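Local atomic coordinates of 23S rRNA-specific endonuclease VapC20 (Mycobacterium tuberculosis H37Rv, PDB entry 5WZF), a protein that cleaves 23S rRNA at a single site in the sarcin-ricin loop, acting as the magnesium-dependent toxin of a type II toxin-antitoxin system. Residues B[109-112]-B[113-117]; B[91-94]-B[95-99]; B[116-120]-B[121-125]. All coordinates share one frame; numbering follows the deposited sequence.

Interaction 1. Residues B[109-112]-B[113-117]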
# COMPACT_ATOMS: atom_id res chain seq x y z
N PHE B 109 1.95 -7.03 -2.40
CA PHE B 109 2.63 -6.74 -1.14
C PHE B 109 1.65 -6.67 0.04
O PHE B 109 1.94 -7.20 1.11
CB PHE B 109 3.39 -5.42 -1.24
CG PHE B 109 3.98 -4.97 0.07
CD1 PHE B 109 5.13 -5.54 0.56
CD2 PHE B 109 3.37 -3.96 0.80
CE1 PHE B 109 5.67 -5.12 1.76
CE2 PHE B 109 3.90 -3.54 2.00
CZ PHE B 109 5.06 -4.12 2.48
N VAL B 110 0.52 -6.01 -0.15
CA VAL B 110 -0.46 -5.88 0.92
C VAL B 110 -0.97 -7.26 1.36
O VAL B 110 -1.12 -7.53 2.55
CB VAL B 110 -1.65 -4.99 0.51
CG1 VAL B 110 -2.76 -5.05 1.53
CG2 VAL B 110 -1.18 -3.55 0.33
N ASP B 111 -1.21 -8.14 0.39
CA ASP B 111 -1.63 -9.50 0.71
C ASP B 111 -0.56 -10.22 1.53
O ASP B 111 -0.87 -10.88 2.52
CB ASP B 111 -1.94 -10.29 -0.56
CG ASP B 111 -3.28 -9.92 -1.17
OD1 ASP B 111 -4.04 -9.16 -0.53
OD2 ASP B 111 -3.58 -10.40 -2.28
N ALA B 112 0.70 -10.09 1.13
CA ALA B 112 1.79 -10.74 1.84
C ALA B 112 1.86 -10.27 3.29
O ALA B 112 2.12 -11.07 4.19
CB ALA B 112 3.11 -10.50 1.14
N THR B 113 1.64 -8.98 3.52
CA THR B 113 1.68 -8.47 4.89
C THR B 113 0.45 -8.93 5.66
O THR B 113 0.51 -9.15 6.86
CB THR B 113 1.78 -6.92 4.93
OG1 THR B 113 0.64 -6.34 4.29
CG2 THR B 113 3.05 -6.44 4.24
N SER B 114 -0.67 -9.09 4.95
CA SER B 114 -1.89 -9.57 5.58
C SER B 114 -1.70 -11.01 6.05
O SER B 114 -2.07 -11.36 7.17
CB SER B 114 -3.07 -9.47 4.62
OG SER B 114 -3.40 -8.11 4.39
N PHE B 115 -1.11 -11.83 5.19
CA PHE B 115 -0.84 -13.23 5.52
C PHE B 115 0.06 -13.30 6.75
O PHE B 115 -0.14 -14.14 7.63
CB PHE B 115 -0.18 -13.96 4.35
CG PHE B 115 -0.98 -13.93 3.08
CD1 PHE B 115 -2.36 -13.74 3.11
CD2 PHE B 115 -0.36 -14.10 1.85
CE1 PHE B 115 -3.09 -13.71 1.93
CE2 PHE B 115 -1.08 -14.08 0.67
CZ PHE B 115 -2.45 -13.88 0.71
N ALA B 116 1.06 -12.43 6.79
CA ALA B 116 2.02 -12.40 7.89
C ALA B 116 1.36 -12.00 9.20
O ALA B 116 1.71 -12.52 10.26
CB ALA B 116 3.17 -11.46 7.56
N VAL B 117 0.42 -11.06 9.13
CA VAL B 117 -0.31 -10.64 10.32
C VAL B 117 -1.15 -11.80 10.85
O VAL B 117 -1.18 -12.06 12.05
CB VAL B 117 -1.22 -9.42 10.04
CG1 VAL B 117 -2.16 -9.16 11.22
CG2 VAL B 117 -0.39 -8.18 9.74
O HOH W 1 -4.61 -8.11 2.05
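T113 rests its methyl on the ring of F109 one helical turn earlier while its hydroxyl reaches back to V110. CG2 stands over one face of the phenyl ring, displaced toward its rim, 3.8 Å from the centroid in a CH-pi contact. The rotation that puts it there (chi1 60°) sets OG1 between backbone N and carbonyl carbon, where it donates to V110 O at 2.7 Å. This carbonyl also takes the i+4 amide of S114 (N to O 2.9 Å), both donors arriving from one face of its plane. F109 in turn meets W96 of helix 89-101 and H52 of helix 51-63.

Two residues further on, F115 turns back over its own helix (chi1 -57°). One face of its ring covers D111 O, 3.1 Å from CG, and its far end touches the methylene of D111, with CZ 3.8 Å from CB. At the carboxylate of D111, a water links OD1 (2.8 Å) to S114 OG (2.6 Å). D111 is a predicted magnesium ligand, as is D18 close by, and D132 brings a third carboxylate near.

Apolar and polar contacts are thus combined on the same residues: T113 is held by both methyl and hydroxyl, and F115 lies on a carbonyl as well as a methylene. The D111 carboxylate, joined through water to S114, sits beside other acids as expected of a metal-binding PIN-domain site.

Interaction 2. Residues B[91-94]-B[95-99]; sequences LEEQ and AWEWL
This is a local i to i+4 contact along one face of helix 89-101, a peripheral helix of the PIN-domain fold that packs against helix 109-121. Regular backbone bonds run through it, among them A95 N to L91 O (2.9 Å) and E97 N to E93 O (3.0 Å), and one pair of side chains, E93 and E97, meets directly.

These two bring their carboxylates together, OE2 to OE2 at 3.6 Å. E93 extends with CG anti to its backbone N (chi1 179°) and then bends, whereas E97 runs straight back toward it. The two chains cross at about a right angle, and their carboxylate planes stand 80° apart. Two like charges this near would be costly alone, but E93 OE2 forms a salt bridge with a basic side chain of another chain, and a basic side chain of that chain also packs on E97, which probably offsets the cost.

E92 and W96 are joined less directly. The indole lies back along the helix so that CD1 comes 3.2 Å from E92 O, and it meets the ring of F109, their planes about 35° apart. E92 OE2 is hydrogen-bonded to H52 and to a polar side chain of the other chain. A single water lies at the indole edge, in the ring plane, accepting from W96 NE1 at 3.0 Å and donating to E92 OE1 at 3.0 Å.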
# COMPACT_ATOMS: atom_id res chain seq x y z
N LEU B 91 7.83 -7.78 10.62
CA LEU B 91 6.79 -8.51 9.92
C LEU B 91 6.86 -8.22 8.42
O LEU B 91 6.69 -9.12 7.60
CB LEU B 91 5.41 -8.15 10.48
CG LEU B 91 4.30 -9.19 10.31
CD1 LEU B 91 4.74 -10.55 10.85
CD2 LEU B 91 3.03 -8.74 11.01
N GLU B 92 7.13 -6.96 8.07
CA GLU B 92 7.30 -6.59 6.67
C GLU B 92 8.46 -7.36 6.02
O GLU B 92 8.36 -7.77 4.87
CB GLU B 92 7.52 -5.09 6.52
CG GLU B 92 6.25 -4.27 6.61
CD GLU B 92 6.42 -2.85 6.09
OE1 GLU B 92 7.55 -2.47 5.74
OE2 GLU B 92 5.41 -2.12 6.03
N GLU B 93 9.55 -7.54 6.76
CA GLU B 93 10.69 -8.25 6.21
C GLU B 93 10.33 -9.71 5.94
O GLU B 93 10.78 -10.29 4.95
CB GLU B 93 11.90 -8.15 7.15
CG GLU B 93 13.13 -8.90 6.67
CD GLU B 93 13.68 -8.35 5.36
OE1 GLU B 93 13.42 -7.17 5.04
OE2 GLU B 93 14.37 -9.11 4.64
N GLN B 94 9.52 -10.29 6.82
CA GLN B 94 9.06 -11.66 6.60
C GLN B 94 8.16 -11.70 5.37
O GLN B 94 8.21 -12.66 4.59
CB GLN B 94 8.31 -12.19 7.82
CG GLN B 94 7.90 -13.65 7.68
CD GLN B 94 7.00 -14.12 8.80
OE1 GLN B 94 5.79 -13.90 8.77
NE2 GLN B 94 7.59 -14.78 9.80
N ALA B 95 7.35 -10.66 5.20
CA ALA B 95 6.48 -10.56 4.03
C ALA B 95 7.29 -10.47 2.74
O ALA B 95 6.92 -11.07 1.73
CB ALA B 95 5.57 -9.35 4.16
N TRP B 96 8.40 -9.73 2.77
CA TRP B 96 9.26 -9.62 1.59
C TRP B 96 9.90 -10.97 1.24
O TRP B 96 9.95 -11.35 0.07
CB TRP B 96 10.35 -8.57 1.80
CG TRP B 96 9.91 -7.14 1.62
CD1 TRP B 96 9.89 -6.16 2.56
CD2 TRP B 96 9.44 -6.54 0.40
NE1 TRP B 96 9.43 -4.98 2.02
CE2 TRP B 96 9.15 -5.19 0.69
CE3 TRP B 96 9.23 -7.01 -0.90
CZ2 TRP B 96 8.67 -4.30 -0.27
CZ3 TRP B 96 8.76 -6.13 -1.85
CH2 TRP B 96 8.48 -4.79 -1.53
N GLU B 97 10.42 -11.66 2.25
CA GLU B 97 11.04 -12.96 2.04
C GLU B 97 10.00 -13.93 1.48
O GLU B 97 10.30 -14.74 0.60
CB GLU B 97 11.64 -13.51 3.33
CG GLU B 97 12.74 -12.64 3.92
CD GLU B 97 13.23 -13.13 5.27
OE1 GLU B 97 12.70 -14.15 5.76
OE2 GLU B 97 14.14 -12.50 5.83
N TRP B 98 8.78 -13.82 2.00
CA TRP B 98 7.66 -14.65 1.56
C TRP B 98 7.36 -14.38 0.08
O TRP B 98 7.21 -15.32 -0.71
CB TRP B 98 6.43 -14.36 2.42
CG TRP B 98 5.29 -15.33 2.25
CD1 TRP B 98 5.04 -16.44 2.99
CD2 TRP B 98 4.24 -15.24 1.28
NE1 TRP B 98 3.90 -17.07 2.54
CE2 TRP B 98 3.39 -16.35 1.48
CE3 TRP B 98 3.95 -14.35 0.24
CZ2 TRP B 98 2.26 -16.58 0.70
CZ3 TRP B 98 2.83 -14.59 -0.54
CH2 TRP B 98 2.00 -15.69 -0.30
N LEU B 99 7.30 -13.10 -0.28
CA LEU B 99 7.02 -12.69 -1.66
C LEU B 99 8.06 -13.21 -2.64
O LEU B 99 7.72 -13.68 -3.73
CB LEU B 99 6.94 -11.17 -1.76
CG LEU B 99 5.65 -10.50 -1.28
CD1 LEU B 99 5.82 -8.99 -1.21
CD2 LEU B 99 4.45 -10.87 -2.17
O HOH W 2 9.56 -2.45 3.58

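Interaction 3. Residues B[116-120]-B[121-125]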
# COMPACT_ATOMS: atom_id res chain seq x y z
N ALA B 116 1.06 -12.43 6.79
CA ALA B 116 2.02 -12.40 7.89
C ALA B 116 1.36 -12.00 9.20
O ALA B 116 1.71 -12.52 10.26
CB ALA B 116 3.17 -11.46 7.56
N VAL B 117 0.42 -11.06 9.13
CA VAL B 117 -0.31 -10.64 10.32
C VAL B 117 -1.15 -11.80 10.85
O VAL B 117 -1.18 -12.06 12.05
CB VAL B 117 -1.22 -9.42 10.04
CG1 VAL B 117 -2.16 -9.16 11.22
CG2 VAL B 117 -0.39 -8.18 9.74
N MET B 118 -1.83 -12.51 9.94
CA MET B 118 -2.69 -13.61 10.34
C MET B 118 -1.89 -14.75 10.96
O MET B 118 -2.32 -15.36 11.93
CB MET B 118 -3.51 -14.12 9.15
CG MET B 118 -4.53 -13.10 8.62
SD MET B 118 -5.47 -13.69 7.19
CE MET B 118 -6.47 -14.98 7.93
N ARG B 119 -0.71 -15.02 10.41
CA ARG B 119 0.18 -16.03 10.98
C ARG B 119 0.63 -15.61 12.38
O ARG B 119 0.66 -16.42 13.30
CB ARG B 119 1.40 -16.26 10.08
CG ARG B 119 1.10 -16.98 8.77
CD ARG B 119 2.38 -17.52 8.13
NE ARG B 119 3.34 -16.47 7.81
CZ ARG B 119 3.33 -15.76 6.68
NH1 ARG B 119 2.39 -15.98 5.76
NH2 ARG B 119 4.25 -14.83 6.47
N LYS B 120 0.98 -14.33 12.52
CA LYS B 120 1.42 -13.81 13.81
C LYS B 120 0.31 -13.88 14.86
O LYS B 120 0.55 -14.25 16.01
CB LYS B 120 1.90 -12.36 13.65
CG LYS B 120 2.15 -11.64 14.97
CD LYS B 120 2.47 -10.17 14.77
CE LYS B 120 2.63 -9.45 16.10
NZ LYS B 120 3.01 -8.01 15.92
N LYS B 121 -0.90 -13.54 14.45
CA LYS B 121 -2.03 -13.44 15.37
C LYS B 121 -2.79 -14.76 15.51
O LYS B 121 -3.70 -14.86 16.34
CB LYS B 121 -2.98 -12.33 14.93
CG LYS B 121 -2.36 -10.95 14.96
CD LYS B 121 -2.00 -10.54 16.38
CE LYS B 121 -1.48 -9.12 16.43
NZ LYS B 121 -1.18 -8.69 17.83
N GLY B 122 -2.43 -15.75 14.71
CA GLY B 122 -3.08 -17.05 14.78
C GLY B 122 -4.49 -17.01 14.22
O GLY B 122 -5.37 -17.75 14.67
N ILE B 123 -4.69 -16.16 13.23
CA ILE B 123 -5.99 -16.01 12.58
C ILE B 123 -6.05 -16.88 11.34
O ILE B 123 -5.13 -16.88 10.52
CB ILE B 123 -6.25 -14.54 12.20
CG1 ILE B 123 -6.20 -13.65 13.45
CG2 ILE B 123 -7.59 -14.39 11.49
CD1 ILE B 123 -6.23 -12.17 13.16
N GLN B 124 -7.14 -17.63 11.19
CA GLN B 124 -7.30 -18.49 10.02
C GLN B 124 -8.39 -17.95 9.09
O GLN B 124 -8.35 -18.17 7.88
CB GLN B 124 -7.63 -19.92 10.45
CG GLN B 124 -7.85 -20.91 9.29
CD GLN B 124 -6.60 -21.17 8.46
OE1 GLN B 124 -5.52 -20.67 8.74
NE2 GLN B 124 -6.76 -21.98 7.41
N ASN B 125 -9.35 -17.23 9.67
CA ASN B 125 -10.48 -16.71 8.91
C ASN B 125 -10.27 -15.29 8.42
O ASN B 125 -9.91 -14.40 9.19
CB ASN B 125 -11.76 -16.78 9.74
CG ASN B 125 -12.18 -18.20 10.04
OD1 ASN B 125 -11.99 -19.10 9.22
ND2 ASN B 125 -12.76 -18.41 11.22
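M118 and I123 close the C-terminal end of helix 109-121 in a Schellman motif. I123 N donates to M118 O at 2.8 Å, the 6→1 bond of the motif. The companion 5→2 bond, G122 N to R119 O, is long and weak at 3.5 Å, and G122 N also makes a weak, strongly bent bond to M118 O. G122 has the positive phi (72°) that turns the chain out of the helix, a conformation glycine adopts readily. One residue earlier K121 N still makes a regular helical bond, to V117 O at 2.8 Å, so the turn itself serves the amides of K121 and I123 well and that of G122 weakly.

The hydrophobic contact usual between the two ends of this motif is present. The M118 chain is extended through SD and then bends (chi3 69°), bringing CE to 3.8 Å from I123 CG2 and close to the backbone oxygens of I123 and Q124. F16 and F138 also pack on M118, and M48 on I123.

The long polar side chains find partners beyond the turn. K120 and K121 lie side by side, CE to CE 4.1 Å, and both reach E85: K120 NZ in a salt bridge, K121 NZ in a long, weak ion pair. R119 NH2 is bonded to Q94 OE1, and Q124 NE2 to G137 O.

E85 would thus mainly offset the charge of K120 and only weakly that of K121, while the Schellman turn ends the helix chiefly through the I123 amide and hands the chain on, over a buried methionine, to strand 125-127.

In the fold
Interaction 2 comes first along the chain, on helix 89-101; interactions 1 and 3 follow on helix 109-121, sharing A116 and V117. Interaction 1 starts that helix and interaction 3 ends it, their centres about 10 Å apart, before the chain enters strand 125-127 of the parallel sheet. The two consecutive helices lie against each other, so the centre of interaction 2 is about 8 Å from that of interaction 1 and about 14 Å from that of interaction 3. L99 on A112, W98 on F115 and L91 on V117 are among the contacts of the seam. Helix 109-121 thus packs against helix 89-101, helix 51-63 and the sheet, with the predicted metal ligand D111 near its start.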